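Local coordinates for protein CS6 fimbrial subunit B, CS6 fimbrial subunit A (Escherichia coli, PDB 4B9G) that probably assembles with its partner subunit CssA into the CS6 fimbriae, a colonization factor of enterotoxigenic Escherichia coli, at residues A[70-73]-A[77-80]; A[82-87]-A[91-96]; A[113-118]-A[123-128]. One frame throughout, in Å; residues are numbered along the deposited sequence.

In the fold
All three contacts lie in the CssB part of the fusion and follow one another along the chain, each closing before the next opens. Contacts 1 and 3 are about 8 Å apart between centres, on the same side of the chain's centre, and are bonded to each other through Gln78 with Ser126 and Asn79 with Tyr125. Contact 2 lies about 22 Å from the first, on the opposite side of that centre, and 20 Å from the third. Contacts 1 and 2 share strand 79-88, which runs between strands 65-72 and 108-119 of the immunoglobulin-like pilin fold, so all three reach the same sheet, contact 1 at a hairpin end, the others through loops folded back on it.

Contact 1. Residues A[70-73]-A[77-80]; sequences LVNV and DQNM
The side chains of Asn72 and Gln78 lie side by side, pointing the same way, with their amide planes 65° apart. Asn72 ND2 is 3.9 Å from Gln78 OE1, too far for a bond between the amides, and each end is held elsewhere: Asn72 OD1 receives Asn74 N in an Asx turn, Asn72 ND2 reaches Tyr130 OH, and Gln78 OE1 takes Ser126 N. The rotation of both flat groups is therefore set from outside the pair. Nearer the backbone the two side chains are in contact, with Asn72 CB 4.0 Å from Gln78 CB. Asn72 CG stands opposite its own backbone nitrogen (chi1 -177°), which carries the amide out along the glutamine.

Next to the amides along the chain, the strands pair antiparallel. Leu70 and Met80 form a hydrogen-bonded pair: Leu70 N donates to Met80 O at 2.9 Å, and Met80 N to Leu70 O at 2.8 Å. At Val71 and Asn79, a non-hydrogen-bonded pair, the backbones draw in to 4.3 Å between CA atoms, and the side chains cross obliquely, Val71 CG2 meeting Asn79 CB at 4.0 Å. The asparagine amide then leads away from the valine. A last backbone bond runs from Asn72 N to Gln78 O at 3.0 Å.

This is the closing end of the hairpin made by strands 65-72 and 79-88. On the face carrying Leu70 and Met80, the side chains pack against Tyr130 of strand 128-142 and Thr158 of strand 145-160, the latter formed by the CssA segment engineered onto this chain. Strand 128-142 also flanks the hairpin, through backbone bonds from Val71 to Ala131.

Contact 2. Residues A[82-87]-A[91-96]; sequences YYIRKD and GKFMAG
Three groups of segment 91-96 converge on Ile84 O. It accepts Gly96 N at 2.8 Å, and Ala95 CA comes within 3.5 Å as a weaker CH donor. The edge of the Phe93 ring meets the same oxygen, with Phe93 CE2 at 3.5 Å and the oxygen near the plane of the ring. One buried carbonyl is thus approached by an amide, an alpha carbon and an aromatic C-H.

Apolar packing fills in around this grip. Ile84 CG2 touches Phe93 CZ at 4.0 Å, while Tyr83 CE1 rests against Ala95 CB at 3.9 Å. Phe93 can reach the strand because its CG lies trans to the backbone nitrogen (chi1 -175°), swinging the ring across toward Ile84 and Lys86. Phe93 also meets the ring of Phe101, and Ile54 of strand 51-56 packs on it. The close packing continues along Lys86, whose side chain slides past Phe93 in the opposite direction: Lys86 CB comes to 3.7 Å from Phe93 CD2. The lysine then bends at its third and fourth torsions, bringing Lys86 CE to 3.5 Å from Gly91 O and handing its ammonium to Gly89 O, outside the two segments.

The loose side is that of Lys92 and Met94, which alternate with the packed residues of the loop, point away from the strand and are exposed. On the strand, Arg85 is likewise directed away from the loop and grips Asp87 side-on with two nitrogens, a salt bridge in which Arg85 NE meets Asp87 OD1 at 2.8 Å.

Although residues 91-96 run back almost antiparallel to residues 83-86, 169° apart, the two segments are linked by a single backbone bond. The arrangement is that of an irregular connection folded along strand 79-88, on its way to strand 101-102 within the immunoglobulin-like beta sandwich of a fimbrial subunit.

Contact 3. Residues A[113-118]-A[123-128]; sequences AIYTGG and SGYSSG
Gly118 and Tyr125 mark the nearest approach of the two backbones, yet their CA atoms are still 9.4 Å apart, so segments 113-118 and 123-128 are joined through side chains. The tyrosines Tyr115 and Tyr125 come from opposite directions, and their hydroxyls hydrogen-bond at 2.8 Å between Tyr115 OH and Tyr125 OH. Each oxygen lies at the edge of the other ring, near its plane, and the rings themselves touch lightly, Tyr115 CZ to Tyr125 CE2 at 4.2 Å. With chi1 at -179°, the Tyr115 ring extends away from its own N and toward the loop.

The pair spans the connection from strand 108-119 to strand 128-142 of the immunoglobulin-like pilin domain, pinning a loop without regular structure back to the strand it leaves. Tyr125 OH has a second partner in Asn79 O on the neighbouring strand 79-88, so the one hydroxyl joins this loop to two strands.

Gly117 N sits over one face of the Tyr115 ring, 3.5 Å above it and offset toward the rim. At Gly118 the lack of a side chain on the side facing the loop lets Tyr125 OH come to 3.5 Å from Gly118 CA.

Contact 1. Residues A[70-73]-A[77-80]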
ATOM      1  N   LEU A  70      -5.893   6.009   5.658  1.00  6.71           N
ATOM      2  CA  LEU A  70      -6.793   6.568   4.649  1.00  7.23           C
ATOM      3  C   LEU A  70      -7.742   7.491   5.410  1.00  7.58           C
ATOM      4  O   LEU A  70      -8.426   7.075   6.340  1.00  8.62           O
ATOM      5  CB  LEU A  70      -7.561   5.471   3.917  1.00  6.83           C
ATOM      6  CG  LEU A  70      -6.678   4.441   3.199  1.00  7.01           C
ATOM      7  CD1 LEU A  70      -7.524   3.380   2.531  1.00  8.99           C
ATOM      8  CD2 LEU A  70      -5.757   5.074   2.187  1.00  7.57           C
ATOM      9  N   VAL A  71      -7.732   8.766   5.042  1.00  7.49           N
ATOM     10  CA  VAL A  71      -8.441   9.808   5.779  1.00  7.48           C
ATOM     11  C   VAL A  71      -9.679  10.249   4.992  1.00  7.68           C
ATOM     12  O   VAL A  71      -9.603  10.496   3.778  1.00  7.71           O
ATOM     13  CB  VAL A  71      -7.508  11.015   6.038  1.00 10.11           C
ATOM     14  CG1 VAL A  71      -8.241  12.096   6.845  1.00 11.05           C
ATOM     15  CG2 VAL A  71      -6.253  10.563   6.773  1.00 11.46           C
ATOM     16  N   ASN A  72     -10.817  10.337   5.677  1.00  7.02           N
ATOM     17  CA  ASN A  72     -12.040  10.820   5.075  1.00  7.16           C
ATOM     18  C   ASN A  72     -11.783  12.204   4.474  1.00  8.84           C
ATOM     19  O   ASN A  72     -11.340  13.139   5.170  1.00  9.32           O
ATOM     20  CB  ASN A  72     -13.095  10.878   6.177  1.00  8.14           C
ATOM     21  CG  ASN A  72     -14.450  11.305   5.685  1.00  9.05           C
ATOM     22  OD1 ASN A  72     -14.577  12.318   5.011  1.00 10.52           O
ATOM     23  ND2 ASN A  72     -15.479  10.563   6.051  1.00 10.00           N
ATOM     24  N   VAL A  73     -12.068  12.341   3.183  1.00  8.78           N
ATOM     25  CA  VAL A  73     -11.718  13.576   2.474  1.00 11.06           C
ATOM     26  C   VAL A  73     -12.580  14.791   2.882  1.00 11.82           C
ATOM     27  O   VAL A  73     -12.258  15.943   2.559  1.00 14.18           O
ATOM     28  CB  VAL A  73     -11.744  13.373   0.939  1.00 12.16           C
ATOM     29  CG1 VAL A  73     -10.752  12.291   0.502  1.00 12.40           C
ATOM     30  CG2 VAL A  73     -13.141  13.054   0.441  1.00 12.31           C
ATOM     31  N   ASP A  77     -11.125  14.053  10.991  1.00 12.46           N
ATOM     32  CA  ASP A  77     -11.051  13.293  12.239  1.00 13.01           C
ATOM     33  C   ASP A  77     -11.390  11.811  12.078  1.00 10.94           C
ATOM     34  O   ASP A  77     -11.292  11.058  13.044  1.00 14.06           O
ATOM     35  CB  ASP A  77     -11.971  13.915  13.307  1.00 18.46           C
ATOM     36  CG  ASP A  77     -11.646  15.357  13.602  1.00 26.62           C
ATOM     37  OD1 ASP A  77     -10.454  15.728  13.557  1.00 29.90           O
ATOM     38  OD2 ASP A  77     -12.591  16.118  13.904  1.00 33.74           O
ATOM     39  N   GLN A  78     -11.800  11.397  10.880  1.00  8.61           N
ATOM     40  CA  GLN A  78     -12.135  10.000  10.621  1.00  7.64           C
ATOM     41  C   GLN A  78     -11.097   9.380   9.701  1.00  7.44           C
ATOM     42  O   GLN A  78     -10.817   9.913   8.617  1.00  8.86           O
ATOM     43  CB  GLN A  78     -13.521   9.904   9.991  1.00  7.72           C
ATOM     44  CG  GLN A  78     -14.618  10.382  10.899  1.00  9.94           C
ATOM     45  CD  GLN A  78     -15.988  10.118  10.328  1.00  9.95           C
ATOM     46  OE1 GLN A  78     -16.206   9.134   9.649  1.00 11.52           O
ATOM     47  NE2 GLN A  78     -16.920  10.998  10.603  1.00 16.18           N
ATOM     48  N   ASN A  79     -10.500   8.275  10.125  1.00  7.41           N
ATOM     49  CA  ASN A  79      -9.465   7.651   9.322  1.00  8.79           C
ATOM     50  C   ASN A  79      -9.387   6.151   9.600  1.00  7.48           C
ATOM     51  O   ASN A  79      -9.868   5.661  10.627  1.00  9.17           O
ATOM     52  CB  ASN A  79      -8.124   8.346   9.562  1.00 11.40           C
ATOM     53  CG  ASN A  79      -7.710   8.296  11.017  1.00 17.35           C
ATOM     54  OD1 ASN A  79      -7.578   7.228  11.599  1.00 21.10           O
ATOM     55  ND2 ASN A  79      -7.570   9.454  11.627  1.00 24.47           N
ATOM     56  N   MET A  80      -8.803   5.444   8.638  1.00  7.26           N
ATOM     57  CA  MET A  80      -8.624   3.997   8.683  1.00  7.24           C
ATOM     58  C   MET A  80      -7.137   3.686   8.669  1.00  6.96           C
ATOM     59  O   MET A  80      -6.414   4.163   7.798  1.00  9.10           O
ATOM     60  CB  MET A  80      -9.286   3.356   7.462  1.00  7.09           C
ATOM     61  CG  MET A  80     -10.772   3.647   7.346  1.00  7.25           C
ATOM     62  SD  MET A  80     -11.412   2.914   5.839  1.00  9.71           S
ATOM     63  CE  MET A  80     -13.152   3.349   5.956  1.00  8.68           C
TER

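Contact 2. Residues A[82-87]-A[91-96]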
ATOM      1  N   TYR A  82      -4.051   0.848   8.201  1.00  6.31           N
ATOM      2  CA  TYR A  82      -3.852  -0.364   7.420  1.00  5.91           C
ATOM      3  C   TYR A  82      -2.372  -0.668   7.241  1.00  6.03           C
ATOM      4  O   TYR A  82      -1.531   0.209   7.407  1.00  6.37           O
ATOM      5  CB  TYR A  82      -4.525  -0.258   6.042  1.00  5.79           C
ATOM      6  CG  TYR A  82      -3.836   0.680   5.082  1.00  6.06           C
ATOM      7  CD1 TYR A  82      -4.088   2.049   5.085  1.00  6.37           C
ATOM      8  CD2 TYR A  82      -2.927   0.192   4.151  1.00  6.18           C
ATOM      9  CE1 TYR A  82      -3.456   2.895   4.191  1.00  6.39           C
ATOM     10  CE2 TYR A  82      -2.303   1.029   3.239  1.00  5.70           C
ATOM     11  CZ  TYR A  82      -2.570   2.377   3.257  1.00  6.04           C
ATOM     12  OH  TYR A  82      -1.969   3.190   2.308  1.00  7.03           O
ATOM     13  N   TYR A  83      -2.075  -1.906   6.844  1.00  5.99           N
ATOM     14  CA  TYR A  83      -0.734  -2.285   6.419  1.00  6.08           C
ATOM     15  C   TYR A  83      -0.813  -2.985   5.055  1.00  5.47           C
ATOM     16  O   TYR A  83      -1.887  -3.434   4.618  1.00  5.78           O
ATOM     17  CB  TYR A  83      -0.033  -3.206   7.431  1.00  7.58           C
ATOM     18  CG  TYR A  83      -0.680  -4.538   7.626  1.00  7.58           C
ATOM     19  CD1 TYR A  83      -0.355  -5.622   6.825  1.00  8.59           C
ATOM     20  CD2 TYR A  83      -1.648  -4.702   8.616  1.00 10.28           C
ATOM     21  CE1 TYR A  83      -0.976  -6.851   7.033  1.00 11.29           C
ATOM     22  CE2 TYR A  83      -2.263  -5.912   8.828  1.00 11.29           C
ATOM     23  CZ  TYR A  83      -1.932  -6.981   8.038  1.00 10.90           C
ATOM     24  OH  TYR A  83      -2.511  -8.210   8.251  1.00 14.25           O
ATOM     25  N   ILE A  84       0.331  -3.099   4.389  1.00  4.83           N
ATOM     26  CA  ILE A  84       0.426  -3.758   3.087  1.00  5.10           C
ATOM     27  C   ILE A  84       0.876  -5.223   3.235  1.00  5.08           C
ATOM     28  O   ILE A  84       1.907  -5.514   3.865  1.00  5.38           O
ATOM     29  CB  ILE A  84       1.434  -2.995   2.170  1.00  5.07           C
ATOM     30  CG1 ILE A  84       0.887  -1.599   1.847  1.00  6.16           C
ATOM     31  CG2 ILE A  84       1.758  -3.799   0.913  1.00  5.52           C
ATOM     32  CD1 ILE A  84      -0.284  -1.552   0.869  1.00  7.35           C
ATOM     33  N   ARG A  85       0.108  -6.134   2.638  1.00  5.11           N
ATOM     34  CA  ARG A  85       0.389  -7.568   2.586  1.00  5.60           C
ATOM     35  C   ARG A  85       0.677  -7.949   1.124  1.00  5.52           C
ATOM     36  O   ARG A  85      -0.058  -7.524   0.218  1.00  5.89           O
ATOM     37  CB  ARG A  85      -0.839  -8.341   3.084  1.00  6.54           C
ATOM     38  CG  ARG A  85      -0.630  -9.834   3.185  1.00  8.09           C
ATOM     39  CD  ARG A  85      -1.862 -10.567   3.705  1.00  9.59           C
ATOM     40  NE  ARG A  85      -2.917 -10.587   2.697  1.00  8.33           N
ATOM     41  CZ  ARG A  85      -4.225 -10.600   2.949  1.00 11.30           C
ATOM     42  NH1 ARG A  85      -4.697 -10.598   4.183  1.00 12.20           N
ATOM     43  NH2 ARG A  85      -5.068 -10.589   1.936  1.00 12.05           N
ATOM     44  N   LYS A  86       1.725  -8.739   0.890  1.00  4.91           N
ATOM     45  CA  LYS A  86       1.954  -9.275  -0.457  1.00  5.37           C
ATOM     46  C   LYS A  86       1.084 -10.504  -0.668  1.00  5.26           C
ATOM     47  O   LYS A  86       1.148 -11.444   0.130  1.00  5.80           O
ATOM     48  CB  LYS A  86       3.426  -9.643  -0.642  1.00  5.64           C
ATOM     49  CG  LYS A  86       3.735 -10.143  -2.045  1.00  6.06           C
ATOM     50  CD  LYS A  86       5.234 -10.370  -2.311  1.00  7.22           C
ATOM     51  CE  LYS A  86       5.890 -11.436  -1.451  1.00  7.75           C
ATOM     52  NZ  LYS A  86       5.385 -12.783  -1.779  1.00  7.75           N
ATOM     53  N   ASP A  87       0.306 -10.496  -1.746  1.00  5.12           N
ATOM     54  CA  ASP A  87      -0.567 -11.612  -2.089  1.00  5.43           C
ATOM     55  C   ASP A  87      -0.120 -12.478  -3.269  1.00  5.77           C
ATOM     56  O   ASP A  87      -0.658 -13.580  -3.445  1.00  5.81           O
ATOM     57  CB  ASP A  87      -2.005 -11.142  -2.277  1.00  6.54           C
ATOM     58  CG  ASP A  87      -2.675 -10.796  -0.948  1.00  8.22           C
ATOM     59  OD1 ASP A  87      -2.239 -11.298   0.108  1.00  7.86           O
ATOM     60  OD2 ASP A  87      -3.659 -10.040  -0.953  1.00 13.54           O
ATOM     61  N   GLY A  91       9.363 -13.674  -3.378  1.00  9.14           N
ATOM     62  CA  GLY A  91      10.341 -12.867  -2.673  1.00  9.21           C
ATOM     63  C   GLY A  91      10.061 -12.705  -1.189  1.00  9.65           C
ATOM     64  O   GLY A  91       8.944 -12.939  -0.727  1.00 13.01           O
ATOM     65  N   LYS A  92      11.082 -12.233  -0.471  1.00 10.43           N
ATOM     66  CA  LYS A  92      11.106 -12.145   0.976  1.00 12.73           C
ATOM     67  C   LYS A  92      10.532 -10.804   1.461  1.00 13.49           C
ATOM     68  O   LYS A  92      11.285  -9.913   1.893  1.00 14.63           O
ATOM     69  CB  LYS A  92      12.550 -12.339   1.491  1.00 12.49           C
ATOM     70  CG  LYS A  92      13.112 -13.721   1.144  1.00 15.68           C
ATOM     71  CD  LYS A  92      14.596 -13.933   1.512  1.00 19.95           C
ATOM     72  CE  LYS A  92      15.076 -15.318   1.040  1.00 26.60           C
ATOM     73  NZ  LYS A  92      16.504 -15.578   1.305  1.00 35.12           N
ATOM     74  N   PHE A  93       9.193 -10.702   1.420  1.00 14.28           N
ATOM     75  CA  PHE A  93       8.432  -9.532   1.933  1.00 11.64           C
ATOM     76  C   PHE A  93       7.634  -9.911   3.191  1.00 13.57           C
ATOM     77  O   PHE A  93       6.756 -10.768   3.145  1.00 19.89           O
ATOM     78  CB  PHE A  93       7.456  -9.001   0.856  1.00 11.35           C
ATOM     79  CG  PHE A  93       6.714  -7.723   1.242  1.00  8.09           C
ATOM     80  CD1 PHE A  93       7.269  -6.478   1.019  1.00  7.97           C
ATOM     81  CD2 PHE A  93       5.450  -7.776   1.793  1.00  9.63           C
ATOM     82  CE1 PHE A  93       6.593  -5.326   1.365  1.00  9.66           C
ATOM     83  CE2 PHE A  93       4.770  -6.629   2.132  1.00 11.49           C
ATOM     84  CZ  PHE A  93       5.325  -5.402   1.910  1.00 10.02           C
ATOM     85  N   MET A  94       7.955  -9.277   4.310  1.00  9.28           N
ATOM     86  CA  MET A  94       7.192  -9.422   5.542  1.00  9.81           C
ATOM     87  C   MET A  94       6.080  -8.383   5.524  1.00  8.50           C
ATOM     88  O   MET A  94       6.344  -7.221   5.226  1.00  8.06           O
ATOM     89  CB  MET A  94       8.100  -9.193   6.760  1.00 10.61           C
ATOM     90  CG  MET A  94       9.284 -10.153   6.894  1.00 13.71           C
ATOM     91  SD  MET A  94       8.812 -11.867   7.110  1.00 19.09           S
ATOM     92  CE  MET A  94       7.965 -11.770   8.683  1.00 24.68           C
ATOM     93  N   ALA A  95       4.847  -8.790   5.825  1.00  8.64           N
ATOM     94  CA  ALA A  95       3.725  -7.857   5.789  1.00  8.40           C
ATOM     95  C   ALA A  95       4.083  -6.586   6.555  1.00  7.28           C
ATOM     96  O   ALA A  95       4.565  -6.632   7.685  1.00  8.90           O
ATOM     97  CB  ALA A  95       2.462  -8.489   6.366  1.00 11.64           C
ATOM     98  N   GLY A  96       3.807  -5.456   5.927  1.00  7.04           N
ATOM     99  CA  GLY A  96       4.039  -4.162   6.525  1.00  7.66           C
ATOM    100  C   GLY A  96       5.479  -3.674   6.520  1.00  6.95           C
ATOM    101  O   GLY A  96       5.742  -2.635   7.125  1.00  7.59           O
TER

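Contact 3. Residues A[113-118]-A[123-128]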
ATOM      1  N   ALA A 113      -4.049  -3.745   0.869  1.00  5.00           N
ATOM      2  CA  ALA A 113      -4.102  -2.889   2.052  1.00  4.93           C
ATOM      3  C   ALA A 113      -5.097  -3.483   3.032  1.00  5.06           C
ATOM      4  O   ALA A 113      -6.286  -3.606   2.705  1.00  6.65           O
ATOM      5  CB  ALA A 113      -4.540  -1.476   1.643  1.00  5.37           C
ATOM      6  N   ILE A 114      -4.616  -3.867   4.206  1.00  5.27           N
ATOM      7  CA  ILE A 114      -5.393  -4.629   5.182  1.00  5.85           C
ATOM      8  C   ILE A 114      -5.756  -3.759   6.393  1.00  5.78           C
ATOM      9  O   ILE A 114      -4.872  -3.245   7.084  1.00  6.32           O
ATOM     10  CB  ILE A 114      -4.601  -5.865   5.665  1.00  7.13           C
ATOM     11  CG1 ILE A 114      -4.174  -6.729   4.467  1.00  8.78           C
ATOM     12  CG2 ILE A 114      -5.412  -6.657   6.681  1.00  8.25           C
ATOM     13  CD1 ILE A 114      -5.314  -7.176   3.599  1.00 10.74           C
ATOM     14  N   TYR A 115      -7.056  -3.596   6.629  1.00  6.13           N
ATOM     15  CA  TYR A 115      -7.574  -2.766   7.716  1.00  6.23           C
ATOM     16  C   TYR A 115      -7.196  -3.328   9.080  1.00  6.89           C
ATOM     17  O   TYR A 115      -7.397  -4.526   9.357  1.00  8.16           O
ATOM     18  CB  TYR A 115      -9.095  -2.694   7.581  1.00  7.24           C
ATOM     19  CG  TYR A 115      -9.771  -1.845   8.623  1.00  7.44           C
ATOM     20  CD1 TYR A 115      -9.860  -0.458   8.491  1.00  8.81           C
ATOM     21  CD2 TYR A 115     -10.326  -2.421   9.762  1.00 14.41           C
ATOM     22  CE1 TYR A 115     -10.476   0.325   9.450  1.00 10.37           C
ATOM     23  CE2 TYR A 115     -10.963  -1.633  10.736  1.00 14.89           C
ATOM     24  CZ  TYR A 115     -11.040  -0.258  10.564  1.00 10.07           C
ATOM     25  OH  TYR A 115     -11.632   0.515  11.531  1.00 11.55           O
ATOM     26  N   THR A 116      -6.699  -2.448   9.948  1.00  7.09           N
ATOM     27  CA  THR A 116      -6.293  -2.844  11.296  1.00  9.35           C
ATOM     28  C   THR A 116      -6.970  -2.069  12.417  1.00 11.88           C
ATOM     29  O   THR A 116      -6.734  -2.363  13.585  1.00 17.17           O
ATOM     30  CB  THR A 116      -4.792  -2.656  11.517  1.00 12.45           C
ATOM     31  OG1 THR A 116      -4.454  -1.271  11.372  1.00 15.34           O
ATOM     32  CG2 THR A 116      -4.020  -3.451  10.570  1.00 13.55           C
ATOM     33  N   GLY A 117      -7.784  -1.074  12.081  1.00 12.61           N
ATOM     34  CA  GLY A 117      -8.425  -0.229  13.086  1.00 13.92           C
ATOM     35  C   GLY A 117      -8.521   1.196  12.585  1.00 10.13           C
ATOM     36  O   GLY A 117      -8.274   1.441  11.415  1.00  9.55           O
ATOM     37  N   GLY A 118      -8.858   2.147  13.446  1.00 12.10           N
ATOM     38  CA  GLY A 118      -8.953   3.518  12.996  1.00 10.59           C
ATOM     39  C   GLY A 118      -9.548   4.429  14.036  1.00 10.73           C
ATOM     40  O   GLY A 118      -9.703   4.065  15.192  1.00 14.98           O
ATOM     41  N   SER A 123     -20.766   6.382  16.323  1.00 17.84           N
ATOM     42  CA  SER A 123     -21.696   5.909  15.308  1.00 21.63           C
ATOM     43  C   SER A 123     -20.995   5.209  14.135  1.00 21.91           C
ATOM     44  O   SER A 123     -21.655   4.753  13.201  1.00 26.75           O
ATOM     45  CB  SER A 123     -22.515   7.083  14.773  1.00 21.92           C
ATOM     46  OG  SER A 123     -21.673   8.094  14.258  1.00 25.20           O
ATOM     47  N   GLY A 124     -19.669   5.129  14.175  1.00 18.04           N
ATOM     48  CA  GLY A 124     -18.922   4.505  13.100  1.00 18.43           C
ATOM     49  C   GLY A 124     -18.521   5.487  12.009  1.00 13.54           C
ATOM     50  O   GLY A 124     -18.619   6.698  12.176  1.00 14.24           O
ATOM     51  N   TYR A 125     -18.026   4.958  10.900  1.00 10.86           N
ATOM     52  CA  TYR A 125     -17.527   5.792   9.816  1.00  9.29           C
ATOM     53  C   TYR A 125     -18.654   6.459   9.029  1.00  9.14           C
ATOM     54  O   TYR A 125     -19.696   5.851   8.765  1.00 11.44           O
ATOM     55  CB  TYR A 125     -16.707   4.943   8.840  1.00  9.35           C
ATOM     56  CG  TYR A 125     -15.378   4.476   9.374  1.00  9.02           C
ATOM     57  CD1 TYR A 125     -14.343   5.378   9.570  1.00  9.14           C
ATOM     58  CD2 TYR A 125     -15.149   3.139   9.648  1.00 10.15           C
ATOM     59  CE1 TYR A 125     -13.114   4.962  10.051  1.00 10.35           C
ATOM     60  CE2 TYR A 125     -13.928   2.707  10.136  1.00 10.85           C
ATOM     61  CZ  TYR A 125     -12.920   3.627  10.329  1.00  9.17           C
ATOM     62  OH  TYR A 125     -11.698   3.206  10.806  1.00 10.28           O
ATOM     63  N   SER A 126     -18.421   7.694   8.628  1.00  8.10           N
ATOM     64  CA  SER A 126     -19.319   8.376   7.714  1.00  8.57           C
ATOM     65  C   SER A 126     -19.169   7.857   6.273  1.00  7.92           C
ATOM     66  O   SER A 126     -18.082   7.473   5.829  1.00  8.29           O
ATOM     67  CB  SER A 126     -19.042   9.875   7.722  1.00  8.64           C
ATOM     68  OG  SER A 126     -19.336  10.465   8.969  1.00  9.54           O
ATOM     69  N   SER A 127     -20.268   7.867   5.525  1.00  7.83           N
ATOM     70  CA  SER A 127     -20.199   7.629   4.089  1.00  7.54           C
ATOM     71  C   SER A 127     -19.224   8.606   3.433  1.00  7.34           C
ATOM     72  O   SER A 127     -19.245   9.795   3.752  1.00  8.55           O
ATOM     73  CB  SER A 127     -21.576   7.827   3.453  1.00  9.55           C
ATOM     74  OG  SER A 127     -22.533   6.890   3.907  1.00  9.29           O
ATOM     75  N   GLY A 128     -18.428   8.131   2.473  1.00  7.11           N
ATOM     76  CA  GLY A 128     -17.532   8.991   1.721  1.00  7.84           C
ATOM     77  C   GLY A 128     -16.277   8.256   1.285  1.00  7.13           C
ATOM     78  O   GLY A 128     -16.141   7.031   1.459  1.00  7.49           O
TER